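Local coordinates for Serine/threonine-protein kinase Tel1 (Chaetomium thermophilum, PDB 6SKY), which is a serine/threonine protein kinase of the ATM subfamily that probably senses DNA damage and switches on checkpoint signalling, at residues Ser2630-Leu2635 and Ala2833-Ile2838; Ile1539-Ala1544 and Gly1555-Asn1560; Lys1885-Phe1890 and Leu1918-Asn1923. All coordinates share one frame; numbering follows the deposited sequence.

Contact 1 (Ser2630-Leu2635 and Ala2833-Ile2838); sequences SELLKL and ASIQTI
Within the PI3K-like kinase fold of Tel1, Leu2632 on helix 2616-2632 plugs against Ser2834, Ile2835 and Ile2838 on helix 2832-2843. The first helix follows the N-lobe strand 2604-2611, the second belongs to the late helices of the C-lobe, and the contact joins them through a single leucine. Its first torsion sets CG opposite the carbonyl carbon (chi1 -69°), and the extended second torsion carries CD1 away from its own backbone, to where it meets the facing helix. There CD1 lies 3.7 Å from Ser2834 CB and 3.8 Å from Ile2835 CG1, the Leu2632 and Ile2835 side chains crossing at a slant, while the tip of Ile2838, its CD1, comes to 4.1 Å of the same Leu2632 CD1. The other branch is used as well: Leu2632 CD2 also rests 3.7 Å from Ser2834 CB, so the leucine fork straddles that methylene. No hydrogen bond spans the two segments; the hydroxyl of Ser2834 turns instead to Glu2831, with a weak bond. Leu2828 of helix 2816-2828 and Leu2910 add further apolar cover around Ile2835. Replacing Leu2632 with an alanine would probably open a gap between the helices and leave the methylene of Ser2834, CG1 of Ile2835 and the tip of Ile2838 without their shared partner. On the far helix Ala2833 O is gripped twice, by Thr2837 N and by Thr2837 OG1 at 3.0 Å, the two donors arriving from opposite faces of the carbonyl plane.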
ATOM      1  N   SER A2630     -16.925  18.895 -10.180  1.00 21.69           N
ATOM      2  CA  SER A2630     -17.453  17.722 -10.862  1.00 21.69           C
ATOM      3  C   SER A2630     -16.704  17.433 -12.152  1.00 21.69           C
ATOM      4  O   SER A2630     -16.598  16.272 -12.555  1.00 21.69           O
ATOM      5  CB  SER A2630     -18.936  17.902 -11.137  1.00 21.69           C
ATOM      6  OG  SER A2630     -19.612  18.139  -9.926  1.00 21.69           O
ATOM      7  N   GLU A2631     -16.195  18.460 -12.825  1.00 24.52           N
ATOM      8  CA  GLU A2631     -15.334  18.205 -13.973  1.00 24.52           C
ATOM      9  C   GLU A2631     -14.028  17.557 -13.554  1.00 24.52           C
ATOM     10  O   GLU A2631     -13.465  16.760 -14.307  1.00 24.52           O
ATOM     11  CB  GLU A2631     -15.051  19.498 -14.728  1.00 24.52           C
ATOM     12  CG  GLU A2631     -16.179  19.966 -15.604  1.00 24.52           C
ATOM     13  CD  GLU A2631     -16.328  19.122 -16.847  1.00 24.52           C
ATOM     14  OE1 GLU A2631     -15.395  18.355 -17.159  1.00 24.52           O
ATOM     15  OE2 GLU A2631     -17.377  19.224 -17.517  1.00 24.52           O
ATOM     16  N   LEU A2632     -13.513  17.914 -12.379  1.00 23.05           N
ATOM     17  CA  LEU A2632     -12.347  17.207 -11.855  1.00 23.05           C
ATOM     18  C   LEU A2632     -12.622  15.725 -11.690  1.00 23.05           C
ATOM     19  O   LEU A2632     -11.720  14.903 -11.858  1.00 23.05           O
ATOM     20  CB  LEU A2632     -11.921  17.777 -10.509  1.00 23.05           C
ATOM     21  CG  LEU A2632     -11.332  19.171 -10.457  1.00 23.05           C
ATOM     22  CD1 LEU A2632     -10.972  19.473  -9.037  1.00 23.05           C
ATOM     23  CD2 LEU A2632     -10.135  19.238 -11.341  1.00 23.05           C
ATOM     24  N   LEU A2633     -13.847  15.369 -11.324  1.00 23.56           N
ATOM     25  CA  LEU A2633     -14.152  13.955 -11.099  1.00 23.56           C
ATOM     26  C   LEU A2633     -13.962  13.080 -12.335  1.00 23.56           C
ATOM     27  O   LEU A2633     -13.852  11.861 -12.194  1.00 23.56           O
ATOM     28  CB  LEU A2633     -15.580  13.778 -10.599  1.00 23.56           C
ATOM     29  CG  LEU A2633     -15.887  14.103  -9.148  1.00 23.56           C
ATOM     30  CD1 LEU A2633     -17.275  13.617  -8.830  1.00 23.56           C
ATOM     31  CD2 LEU A2633     -14.872  13.466  -8.249  1.00 23.56           C
ATOM     32  N   LYS A2634     -13.930  13.649 -13.536  1.00 25.66           N
ATOM     33  CA  LYS A2634     -13.856  12.856 -14.761  1.00 25.66           C
ATOM     34  C   LYS A2634     -12.463  12.344 -15.081  1.00 25.66           C
ATOM     35  O   LYS A2634     -12.298  11.668 -16.097  1.00 25.66           O
ATOM     36  CB  LYS A2634     -14.337  13.665 -15.960  1.00 25.66           C
ATOM     37  CG  LYS A2634     -15.783  14.030 -15.944  1.00 25.66           C
ATOM     38  CD  LYS A2634     -16.181  14.572 -17.289  1.00 25.66           C
ATOM     39  CE  LYS A2634     -17.613  15.055 -17.291  1.00 25.66           C
ATOM     40  NZ  LYS A2634     -17.769  16.350 -16.584  1.00 25.66           N
ATOM     41  N   LEU A2635     -11.461  12.656 -14.274  1.00 26.88           N
ATOM     42  CA  LEU A2635     -10.082  12.317 -14.586  1.00 26.88           C
ATOM     43  C   LEU A2635      -9.621  11.041 -13.909  1.00 26.88           C
ATOM     44  O   LEU A2635      -8.438  10.708 -13.990  1.00 26.88           O
ATOM     45  CB  LEU A2635      -9.161  13.466 -14.190  1.00 26.88           C
ATOM     46  CG  LEU A2635      -9.525  14.839 -14.735  1.00 26.88           C
ATOM     47  CD1 LEU A2635      -8.704  15.897 -14.046  1.00 26.88           C
ATOM     48  CD2 LEU A2635      -9.305  14.880 -16.223  1.00 26.88           C
ATOM     49  N   ALA A2833      -5.124  19.594  -4.727  1.00 27.90           N
ATOM     50  CA  ALA A2833      -4.424  20.741  -5.291  1.00 27.90           C
ATOM     51  C   ALA A2833      -5.312  21.516  -6.254  1.00 27.90           C
ATOM     52  O   ALA A2833      -5.331  22.750  -6.233  1.00 27.90           O
ATOM     53  CB  ALA A2833      -3.152  20.280  -5.989  1.00 27.90           C
ATOM     54  N   SER A2834      -6.064  20.813  -7.101  1.00 25.78           N
ATOM     55  CA  SER A2834      -6.960  21.486  -8.034  1.00 25.78           C
ATOM     56  C   SER A2834      -8.131  22.143  -7.314  1.00 25.78           C
ATOM     57  O   SER A2834      -8.578  23.226  -7.704  1.00 25.78           O
ATOM     58  CB  SER A2834      -7.456  20.493  -9.070  1.00 25.78           C
ATOM     59  OG  SER A2834      -6.373  19.814  -9.669  1.00 25.78           O
ATOM     60  N   ILE A2835      -8.646  21.510  -6.266  1.00 25.18           N
ATOM     61  CA  ILE A2835      -9.702  22.148  -5.496  1.00 25.18           C
ATOM     62  C   ILE A2835      -9.162  23.365  -4.769  1.00 25.18           C
ATOM     63  O   ILE A2835      -9.862  24.375  -4.625  1.00 25.18           O
ATOM     64  CB  ILE A2835     -10.335  21.134  -4.532  1.00 25.18           C
ATOM     65  CG1 ILE A2835     -10.922  19.969  -5.315  1.00 25.18           C
ATOM     66  CG2 ILE A2835     -11.406  21.781  -3.709  1.00 25.18           C
ATOM     67  CD1 ILE A2835     -11.485  18.896  -4.456  1.00 25.18           C
ATOM     68  N   GLN A2836      -7.911  23.306  -4.320  1.00 30.30           N
ATOM     69  CA  GLN A2836      -7.275  24.477  -3.732  1.00 30.30           C
ATOM     70  C   GLN A2836      -7.155  25.601  -4.749  1.00 30.30           C
ATOM     71  O   GLN A2836      -7.375  26.767  -4.420  1.00 30.30           O
ATOM     72  CB  GLN A2836      -5.904  24.091  -3.191  1.00 30.30           C
ATOM     73  CG  GLN A2836      -5.119  25.223  -2.567  1.00 30.30           C
ATOM     74  CD  GLN A2836      -5.667  25.644  -1.226  1.00 30.30           C
ATOM     75  OE1 GLN A2836      -6.391  24.893  -0.575  1.00 30.30           O
ATOM     76  NE2 GLN A2836      -5.326  26.854  -0.802  1.00 30.30           N
ATOM     77  N   THR A2837      -6.810  25.267  -5.991  1.00 27.89           N
ATOM     78  CA  THR A2837      -6.722  26.270  -7.048  1.00 27.89           C
ATOM     79  C   THR A2837      -8.070  26.923  -7.323  1.00 27.89           C
ATOM     80  O   THR A2837      -8.155  28.142  -7.503  1.00 27.89           O
ATOM     81  CB  THR A2837      -6.189  25.629  -8.322  1.00 27.89           C
ATOM     82  OG1 THR A2837      -4.884  25.106  -8.080  1.00 27.89           O
ATOM     83  CG2 THR A2837      -6.115  26.635  -9.422  1.00 27.89           C
ATOM     84  N   ILE A2838      -9.135  26.123  -7.376  1.00 26.92           N
ATOM     85  CA  ILE A2838     -10.470  26.669  -7.607  1.00 26.92           C
ATOM     86  C   ILE A2838     -10.876  27.602  -6.472  1.00 26.92           C
ATOM     87  O   ILE A2838     -11.356  28.719  -6.700  1.00 26.92           O
ATOM     88  CB  ILE A2838     -11.487  25.531  -7.791  1.00 26.92           C
ATOM     89  CG1 ILE A2838     -11.158  24.730  -9.039  1.00 26.92           C
ATOM     90  CG2 ILE A2838     -12.878  26.075  -7.896  1.00 26.92           C
ATOM     91  CD1 ILE A2838     -11.971  23.494  -9.172  1.00 26.92           C
TER

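Contact 2 (Ile1539-Ala1544 and Gly1555-Asn1560); sequences ITENAA and GTHESN
Asn1542 and His1557 meet at about a right angle, the amide of the asparagine presenting its oxygen to the rim of the imidazole. OD1 of Asn1542 lies in the plane of the His1557 ring and 3.6 Å from ND1, yet the amide plane is turned 52° from the ring and no hydrogen bond forms. Asn1560, one turn further on, is approached in the same crosswise manner: its CB sits 3.5 Å from Asn1542 OD1, with the two amide planes 62° apart. One oxygen is therefore wedged between a histidine edge and an asparagine methylene. The opposite end of the Asn1542 amide is engaged in its own helix, where ND2 donates to Ser1538 O. With CG lying beside the backbone N (chi1 -64°), the amide can reach back to that carbonyl and still face the second helix. Backbones come close here, the CA atoms of Asn1542 and His1557 being 5.3 Å apart, and His1557 CB stands 4.0 Å from Asn1542 O. Glu1541 brings its carboxylate near the ring, OE2 being 5.0 Å from His1557 ND1; a protonated histidine would probably be favoured slightly by this charge. The second helix starts at His1557, with Thr1556 as its N-cap: its OG1 accepts a weak bond from Ser1559 N. Leu1561 extends the interface, touching Asn1542 and Ala1543. Two consecutive helices, running roughly antiparallel and joined by a loop without regular structure, thus form a helical hairpin of the kind from which alpha solenoids are built.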
ATOM      1  N   ILE A1539     -35.517   1.593 -53.264  1.00 67.27           N
ATOM      2  CA  ILE A1539     -35.990   0.229 -53.054  1.00 67.27           C
ATOM      3  C   ILE A1539     -36.550  -0.342 -54.347  1.00 67.27           C
ATOM      4  O   ILE A1539     -36.141  -1.416 -54.798  1.00 67.27           O
ATOM      5  CB  ILE A1539     -37.028   0.185 -51.919  1.00 67.27           C
ATOM      6  CG1 ILE A1539     -36.342   0.288 -50.560  1.00 67.27           C
ATOM      7  CG2 ILE A1539     -37.839  -1.086 -51.989  1.00 67.27           C
ATOM      8  CD1 ILE A1539     -37.304   0.419 -49.408  1.00 67.27           C
ATOM      9  N   THR A1540     -37.482   0.378 -54.975  1.00 67.33           N
ATOM     10  CA  THR A1540     -38.123  -0.140 -56.179  1.00 67.33           C
ATOM     11  C   THR A1540     -37.118  -0.338 -57.307  1.00 67.33           C
ATOM     12  O   THR A1540     -37.097  -1.391 -57.959  1.00 67.33           O
ATOM     13  CB  THR A1540     -39.237   0.805 -56.613  1.00 67.33           C
ATOM     14  OG1 THR A1540     -38.722   2.140 -56.681  1.00 67.33           O
ATOM     15  CG2 THR A1540     -40.371   0.764 -55.614  1.00 67.33           C
ATOM     16  N   GLU A1541     -36.263   0.660 -57.546  1.00 70.33           N
ATOM     17  CA  GLU A1541     -35.325   0.569 -58.656  1.00 70.33           C
ATOM     18  C   GLU A1541     -34.319  -0.553 -58.448  1.00 70.33           C
ATOM     19  O   GLU A1541     -34.049  -1.331 -59.369  1.00 70.33           O
ATOM     20  CB  GLU A1541     -34.615   1.904 -58.850  1.00 70.33           C
ATOM     21  CG  GLU A1541     -33.346   1.806 -59.671  1.00 70.33           C
ATOM     22  CD  GLU A1541     -33.549   1.117 -61.010  1.00 70.33           C
ATOM     23  OE1 GLU A1541     -34.631   1.272 -61.615  1.00 70.33           O
ATOM     24  OE2 GLU A1541     -32.621   0.411 -61.454  1.00 70.33           O
ATOM     25  N   ASN A1542     -33.748  -0.661 -57.248  1.00 67.76           N
ATOM     26  CA  ASN A1542     -32.774  -1.716 -57.017  1.00 67.76           C
ATOM     27  C   ASN A1542     -33.427  -3.089 -57.058  1.00 67.76           C
ATOM     28  O   ASN A1542     -32.827  -4.045 -57.555  1.00 67.76           O
ATOM     29  CB  ASN A1542     -32.058  -1.487 -55.690  1.00 67.76           C
ATOM     30  CG  ASN A1542     -31.245  -0.212 -55.684  1.00 67.76           C
ATOM     31  OD1 ASN A1542     -30.192  -0.134 -56.306  1.00 67.76           O
ATOM     32  ND2 ASN A1542     -31.729   0.794 -54.976  1.00 67.76           N
ATOM     33  N   ALA A1543     -34.665  -3.205 -56.569  1.00 66.95           N
ATOM     34  CA  ALA A1543     -35.362  -4.483 -56.653  1.00 66.95           C
ATOM     35  C   ALA A1543     -35.652  -4.872 -58.093  1.00 66.95           C
ATOM     36  O   ALA A1543     -35.685  -6.063 -58.416  1.00 66.95           O
ATOM     37  CB  ALA A1543     -36.662  -4.428 -55.853  1.00 66.95           C
ATOM     38  N   ALA A1544     -35.859  -3.891 -58.969  1.00 69.73           N
ATOM     39  CA  ALA A1544     -36.161  -4.199 -60.360  1.00 69.73           C
ATOM     40  C   ALA A1544     -35.013  -4.878 -61.098  1.00 69.73           C
ATOM     41  O   ALA A1544     -35.240  -5.410 -62.188  1.00 69.73           O
ATOM     42  CB  ALA A1544     -36.560  -2.923 -61.097  1.00 69.73           C
ATOM     43  N   GLY A1555     -21.665  -1.358 -54.365  1.00 65.33           N
ATOM     44  CA  GLY A1555     -22.102  -0.812 -55.634  1.00 65.33           C
ATOM     45  C   GLY A1555     -23.012  -1.705 -56.447  1.00 65.33           C
ATOM     46  O   GLY A1555     -23.492  -1.265 -57.498  1.00 65.33           O
ATOM     47  N   THR A1556     -23.265  -2.935 -56.016  1.00 63.66           N
ATOM     48  CA  THR A1556     -24.171  -3.803 -56.747  1.00 63.66           C
ATOM     49  C   THR A1556     -25.617  -3.430 -56.428  1.00 63.66           C
ATOM     50  O   THR A1556     -25.897  -2.539 -55.624  1.00 63.66           O
ATOM     51  CB  THR A1556     -23.892  -5.265 -56.418  1.00 63.66           C
ATOM     52  OG1 THR A1556     -24.063  -5.485 -55.015  1.00 63.66           O
ATOM     53  CG2 THR A1556     -22.481  -5.628 -56.800  1.00 63.66           C
ATOM     54  N   HIS A1557     -26.558  -4.115 -57.077  1.00 66.76           N
ATOM     55  CA  HIS A1557     -27.966  -3.853 -56.811  1.00 66.76           C
ATOM     56  C   HIS A1557     -28.441  -4.567 -55.555  1.00 66.76           C
ATOM     57  O   HIS A1557     -29.216  -4.007 -54.773  1.00 66.76           O
ATOM     58  CB  HIS A1557     -28.814  -4.272 -58.008  1.00 66.76           C
ATOM     59  CG  HIS A1557     -28.676  -3.370 -59.191  1.00 66.76           C
ATOM     60  ND1 HIS A1557     -28.960  -2.023 -59.135  1.00 66.76           N
ATOM     61  CD2 HIS A1557     -28.294  -3.622 -60.464  1.00 66.76           C
ATOM     62  CE1 HIS A1557     -28.753  -1.483 -60.321  1.00 66.76           C
ATOM     63  NE2 HIS A1557     -28.349  -2.431 -61.146  1.00 66.76           N
ATOM     64  N   GLU A1558     -27.980  -5.799 -55.345  1.00 64.94           N
ATOM     65  CA  GLU A1558     -28.407  -6.561 -54.180  1.00 64.94           C
ATOM     66  C   GLU A1558     -27.935  -5.910 -52.890  1.00 64.94           C
ATOM     67  O   GLU A1558     -28.674  -5.875 -51.903  1.00 64.94           O
ATOM     68  CB  GLU A1558     -27.890  -7.993 -54.273  1.00 64.94           C
ATOM     69  CG  GLU A1558     -28.259  -8.716 -55.554  1.00 64.94           C
ATOM     70  CD  GLU A1558     -27.372  -8.343 -56.723  1.00 64.94           C
ATOM     71  OE1 GLU A1558     -26.720  -7.283 -56.669  1.00 64.94           O
ATOM     72  OE2 GLU A1558     -27.325  -9.108 -57.703  1.00 64.94           O
ATOM     73  N   SER A1559     -26.721  -5.367 -52.881  1.00 60.99           N
ATOM     74  CA  SER A1559     -26.223  -4.755 -51.658  1.00 60.99           C
ATOM     75  C   SER A1559     -26.880  -3.409 -51.397  1.00 60.99           C
ATOM     76  O   SER A1559     -27.139  -3.065 -50.242  1.00 60.99           O
ATOM     77  CB  SER A1559     -24.712  -4.604 -51.721  1.00 60.99           C
ATOM     78  OG  SER A1559     -24.350  -3.640 -52.682  1.00 60.99           O
ATOM     79  N   ASN A1560     -27.162  -2.637 -52.448  1.00 61.93           N
ATOM     80  CA  ASN A1560     -27.917  -1.403 -52.261  1.00 61.93           C
ATOM     81  C   ASN A1560     -29.313  -1.694 -51.736  1.00 61.93           C
ATOM     82  O   ASN A1560     -29.818  -0.983 -50.862  1.00 61.93           O
ATOM     83  CB  ASN A1560     -27.996  -0.624 -53.569  1.00 61.93           C
ATOM     84  CG  ASN A1560     -26.647  -0.151 -54.045  1.00 61.93           C
ATOM     85  OD1 ASN A1560     -25.766   0.151 -53.245  1.00 61.93           O
ATOM     86  ND2 ASN A1560     -26.474  -0.084 -55.357  1.00 61.93           N
TER

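Contact 3 (Lys1885-Phe1890 and Leu1918-Asn1923); sequences KVALLF and LEIFEN
This is a buried helix-to-helix contact in the FAT region, where Ala1887 and Leu1888 of helix 1884-1898 receive Ile1920 and Phe1921 of helix 1916-1923. The local axes come within 9.7 Å and run at 140° to one another, an inclined, largely antiparallel pairing. Ile1920 points at the partner helix and divides its two branches between neighbouring residues. Its longer arm ends at CD1, 3.9 Å from Ala1887 CB and 3.8 Å from Ala1887 O, so the methyl rests on both the side chain and the carbonyl of that alanine. The shorter arm, CG2, lies 4.1 Å from Leu1888 CB. The small alanine lets the tip of the isoleucine come right up to the backbone. Leu1888 serves the other half of the contact: with CG swung opposite the backbone N (chi1 -178°), its methyls turn to the ring of Phe1921, the two side chains crossing at about a right angle. CD1 of Leu1888 is 4.0 Å from Phe1921 CZ and equally near CE1, while CD2 also approaches CE1. Leu1888 has a second role, since it also touches Phe2736 on helix 2732-2755 of the kinase domain, and Ala1887 packs against Thr1879 of helix 1871-1880. The same FAT helix is thereby set between its solenoid neighbours and the catalytic domain. Across the two segments every contact between side chains is apolar and no hydrogen bond is made, which implies that the two segments are held together by fit and the exclusion of water and not by directional bonds between them.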
ATOM      1  N   LYS A1885     -33.058  -8.879 -13.173  1.00 27.08           N
ATOM      2  CA  LYS A1885     -33.668  -7.622 -12.761  1.00 27.08           C
ATOM      3  C   LYS A1885     -35.125  -7.820 -12.380  1.00 27.08           C
ATOM      4  O   LYS A1885     -35.610  -7.222 -11.414  1.00 27.08           O
ATOM      5  CB  LYS A1885     -33.529  -6.592 -13.870  1.00 27.08           C
ATOM      6  CG  LYS A1885     -32.111  -6.174 -14.117  1.00 27.08           C
ATOM      7  CD  LYS A1885     -31.985  -5.489 -15.439  1.00 27.08           C
ATOM      8  CE  LYS A1885     -30.674  -4.768 -15.549  1.00 27.08           C
ATOM      9  NZ  LYS A1885     -29.557  -5.634 -15.141  1.00 27.08           N
ATOM     10  N   VAL A1886     -35.837  -8.670 -13.119  1.00 23.43           N
ATOM     11  CA  VAL A1886     -37.190  -9.050 -12.735  1.00 23.43           C
ATOM     12  C   VAL A1886     -37.179  -9.744 -11.383  1.00 23.43           C
ATOM     13  O   VAL A1886     -38.045  -9.505 -10.535  1.00 23.43           O
ATOM     14  CB  VAL A1886     -37.810  -9.935 -13.829  1.00 23.43           C
ATOM     15  CG1 VAL A1886     -39.207 -10.289 -13.484  1.00 23.43           C
ATOM     16  CG2 VAL A1886     -37.770  -9.231 -15.152  1.00 23.43           C
ATOM     17  N   ALA A1887     -36.185 -10.599 -11.150  1.00 22.50           N
ATOM     18  CA  ALA A1887     -36.078 -11.294  -9.876  1.00 22.50           C
ATOM     19  C   ALA A1887     -35.819 -10.327  -8.735  1.00 22.50           C
ATOM     20  O   ALA A1887     -36.356 -10.495  -7.640  1.00 22.50           O
ATOM     21  CB  ALA A1887     -34.971 -12.334  -9.945  1.00 22.50           C
ATOM     22  N   LEU A1888     -34.997  -9.305  -8.969  1.00 24.66           N
ATOM     23  CA  LEU A1888     -34.745  -8.309  -7.935  1.00 24.66           C
ATOM     24  C   LEU A1888     -35.993  -7.495  -7.627  1.00 24.66           C
ATOM     25  O   LEU A1888     -36.281  -7.212  -6.460  1.00 24.66           O
ATOM     26  CB  LEU A1888     -33.602  -7.400  -8.363  1.00 24.66           C
ATOM     27  CG  LEU A1888     -33.158  -6.321  -7.387  1.00 24.66           C
ATOM     28  CD1 LEU A1888     -32.786  -6.921  -6.068  1.00 24.66           C
ATOM     29  CD2 LEU A1888     -31.995  -5.598  -7.960  1.00 24.66           C
ATOM     30  N   LEU A1889     -36.751  -7.113  -8.652  1.00 21.98           N
ATOM     31  CA  LEU A1889     -38.004  -6.412  -8.399  1.00 21.98           C
ATOM     32  C   LEU A1889     -38.968  -7.266  -7.583  1.00 21.98           C
ATOM     33  O   LEU A1889     -39.609  -6.773  -6.645  1.00 21.98           O
ATOM     34  CB  LEU A1889     -38.635  -5.992  -9.719  1.00 21.98           C
ATOM     35  CG  LEU A1889     -40.011  -5.339  -9.667  1.00 21.98           C
ATOM     36  CD1 LEU A1889     -39.984  -4.050  -8.908  1.00 21.98           C
ATOM     37  CD2 LEU A1889     -40.484  -5.095 -11.055  1.00 21.98           C
ATOM     38  N   PHE A1890     -39.082  -8.551  -7.913  1.00 24.52           N
ATOM     39  CA  PHE A1890     -39.960  -9.424  -7.140  1.00 24.52           C
ATOM     40  C   PHE A1890     -39.462  -9.599  -5.715  1.00 24.52           C
ATOM     41  O   PHE A1890     -40.262  -9.672  -4.784  1.00 24.52           O
ATOM     42  CB  PHE A1890     -40.086 -10.780  -7.816  1.00 24.52           C
ATOM     43  CG  PHE A1890     -40.961 -10.777  -9.017  1.00 24.52           C
ATOM     44  CD1 PHE A1890     -42.031  -9.930  -9.103  1.00 24.52           C
ATOM     45  CD2 PHE A1890     -40.709 -11.629 -10.064  1.00 24.52           C
ATOM     46  CE1 PHE A1890     -42.829  -9.934 -10.210  1.00 24.52           C
ATOM     47  CE2 PHE A1890     -41.506 -11.637 -11.163  1.00 24.52           C
ATOM     48  CZ  PHE A1890     -42.564 -10.791 -11.238  1.00 24.52           C
ATOM     49  N   LEU A1918     -28.618 -13.879  -2.939  1.00 38.35           N
ATOM     50  CA  LEU A1918     -27.222 -14.102  -3.288  1.00 38.35           C
ATOM     51  C   LEU A1918     -27.079 -14.483  -4.751  1.00 38.35           C
ATOM     52  O   LEU A1918     -26.193 -13.975  -5.449  1.00 38.35           O
ATOM     53  CB  LEU A1918     -26.632 -15.179  -2.387  1.00 38.35           C
ATOM     54  CG  LEU A1918     -25.182 -15.572  -2.629  1.00 38.35           C
ATOM     55  CD1 LEU A1918     -24.284 -14.374  -2.498  1.00 38.35           C
ATOM     56  CD2 LEU A1918     -24.778 -16.647  -1.655  1.00 38.35           C
ATOM     57  N   GLU A1919     -27.952 -15.362  -5.237  1.00 39.61           N
ATOM     58  CA  GLU A1919     -27.918 -15.743  -6.641  1.00 39.61           C
ATOM     59  C   GLU A1919     -28.325 -14.591  -7.542  1.00 39.61           C
ATOM     60  O   GLU A1919     -27.848 -14.501  -8.673  1.00 39.61           O
ATOM     61  CB  GLU A1919     -28.825 -16.940  -6.879  1.00 39.61           C
ATOM     62  CG  GLU A1919     -28.621 -17.585  -8.223  1.00 39.61           C
ATOM     63  CD  GLU A1919     -29.494 -18.802  -8.422  1.00 39.61           C
ATOM     64  OE1 GLU A1919     -30.207 -19.179  -7.468  1.00 39.61           O
ATOM     65  OE2 GLU A1919     -29.472 -19.380  -9.530  1.00 39.61           O
ATOM     66  N   ILE A1920     -29.201 -13.707  -7.068  1.00 31.71           N
ATOM     67  CA  ILE A1920     -29.536 -12.520  -7.844  1.00 31.71           C
ATOM     68  C   ILE A1920     -28.331 -11.596  -7.953  1.00 31.71           C
ATOM     69  O   ILE A1920     -27.954 -11.172  -9.047  1.00 31.71           O
ATOM     70  CB  ILE A1920     -30.738 -11.791  -7.227  1.00 31.71           C
ATOM     71  CG1 ILE A1920     -31.996 -12.631  -7.342  1.00 31.71           C
ATOM     72  CG2 ILE A1920     -30.949 -10.469  -7.900  1.00 31.71           C
ATOM     73  CD1 ILE A1920     -33.120 -12.102  -6.537  1.00 31.71           C
ATOM     74  N   PHE A1921     -27.709 -11.268  -6.823  1.00 32.99           N
ATOM     75  CA  PHE A1921     -26.651 -10.267  -6.829  1.00 32.99           C
ATOM     76  C   PHE A1921     -25.340 -10.770  -7.405  1.00 32.99           C
ATOM     77  O   PHE A1921     -24.521  -9.952  -7.825  1.00 32.99           O
ATOM     78  CB  PHE A1921     -26.422  -9.736  -5.422  1.00 32.99           C
ATOM     79  CG  PHE A1921     -27.412  -8.706  -5.014  1.00 32.99           C
ATOM     80  CD1 PHE A1921     -27.878  -7.791  -5.926  1.00 32.99           C
ATOM     81  CD2 PHE A1921     -27.887  -8.653  -3.731  1.00 32.99           C
ATOM     82  CE1 PHE A1921     -28.788  -6.851  -5.561  1.00 32.99           C
ATOM     83  CE2 PHE A1921     -28.804  -7.712  -3.369  1.00 32.99           C
ATOM     84  CZ  PHE A1921     -29.252  -6.815  -4.278  1.00 32.99           C
ATOM     85  N   GLU A1922     -25.114 -12.081  -7.444  1.00 36.37           N
ATOM     86  CA  GLU A1922     -23.929 -12.578  -8.128  1.00 36.37           C
ATOM     87  C   GLU A1922     -24.017 -12.375  -9.632  1.00 36.37           C
ATOM     88  O   GLU A1922     -22.987 -12.278 -10.302  1.00 36.37           O
ATOM     89  CB  GLU A1922     -23.727 -14.057  -7.831  1.00 36.37           C
ATOM     90  CG  GLU A1922     -23.140 -14.349  -6.485  1.00 36.37           C
ATOM     91  CD  GLU A1922     -23.244 -15.811  -6.127  1.00 36.37           C
ATOM     92  OE1 GLU A1922     -23.807 -16.581  -6.930  1.00 36.37           O
ATOM     93  OE2 GLU A1922     -22.770 -16.196  -5.041  1.00 36.37           O
ATOM     94  N   ASN A1923     -25.229 -12.317 -10.179  1.00 32.16           N
ATOM     95  CA  ASN A1923     -25.425 -12.348 -11.615  1.00 32.16           C
ATOM     96  C   ASN A1923     -25.967 -11.060 -12.202  1.00 32.16           C
ATOM     97  O   ASN A1923     -25.820 -10.847 -13.405  1.00 32.16           O
ATOM     98  CB  ASN A1923     -26.374 -13.487 -11.989  1.00 32.16           C
ATOM     99  CG  ASN A1923     -25.894 -14.816 -11.500  1.00 32.16           C
ATOM    100  OD1 ASN A1923     -24.990 -15.406 -12.075  1.00 32.16           O
ATOM    101  ND2 ASN A1923     -26.498 -15.304 -10.435  1.00 32.16           N
TER

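The three contacts follow one another along the chain, contact 2 first, then contact 3, then contact 1, and none touches another. Contact 2, in the helical solenoid, and contact 1, in the kinase domain, lie on opposite sides of the chain's centre, about 55 Å apart between centres. Contact 3 is 48 Å from contact 2 and 37 Å from contact 1, again between centres; its nearest atoms stay about 24 Å from those of contact 1. All lie away from the nucleotide pocket and the magnesium site at Asn2765 and Asp2779. Contact 1 shares the kinase domain with that site, whereas contact 3 borders the domain through Phe2736.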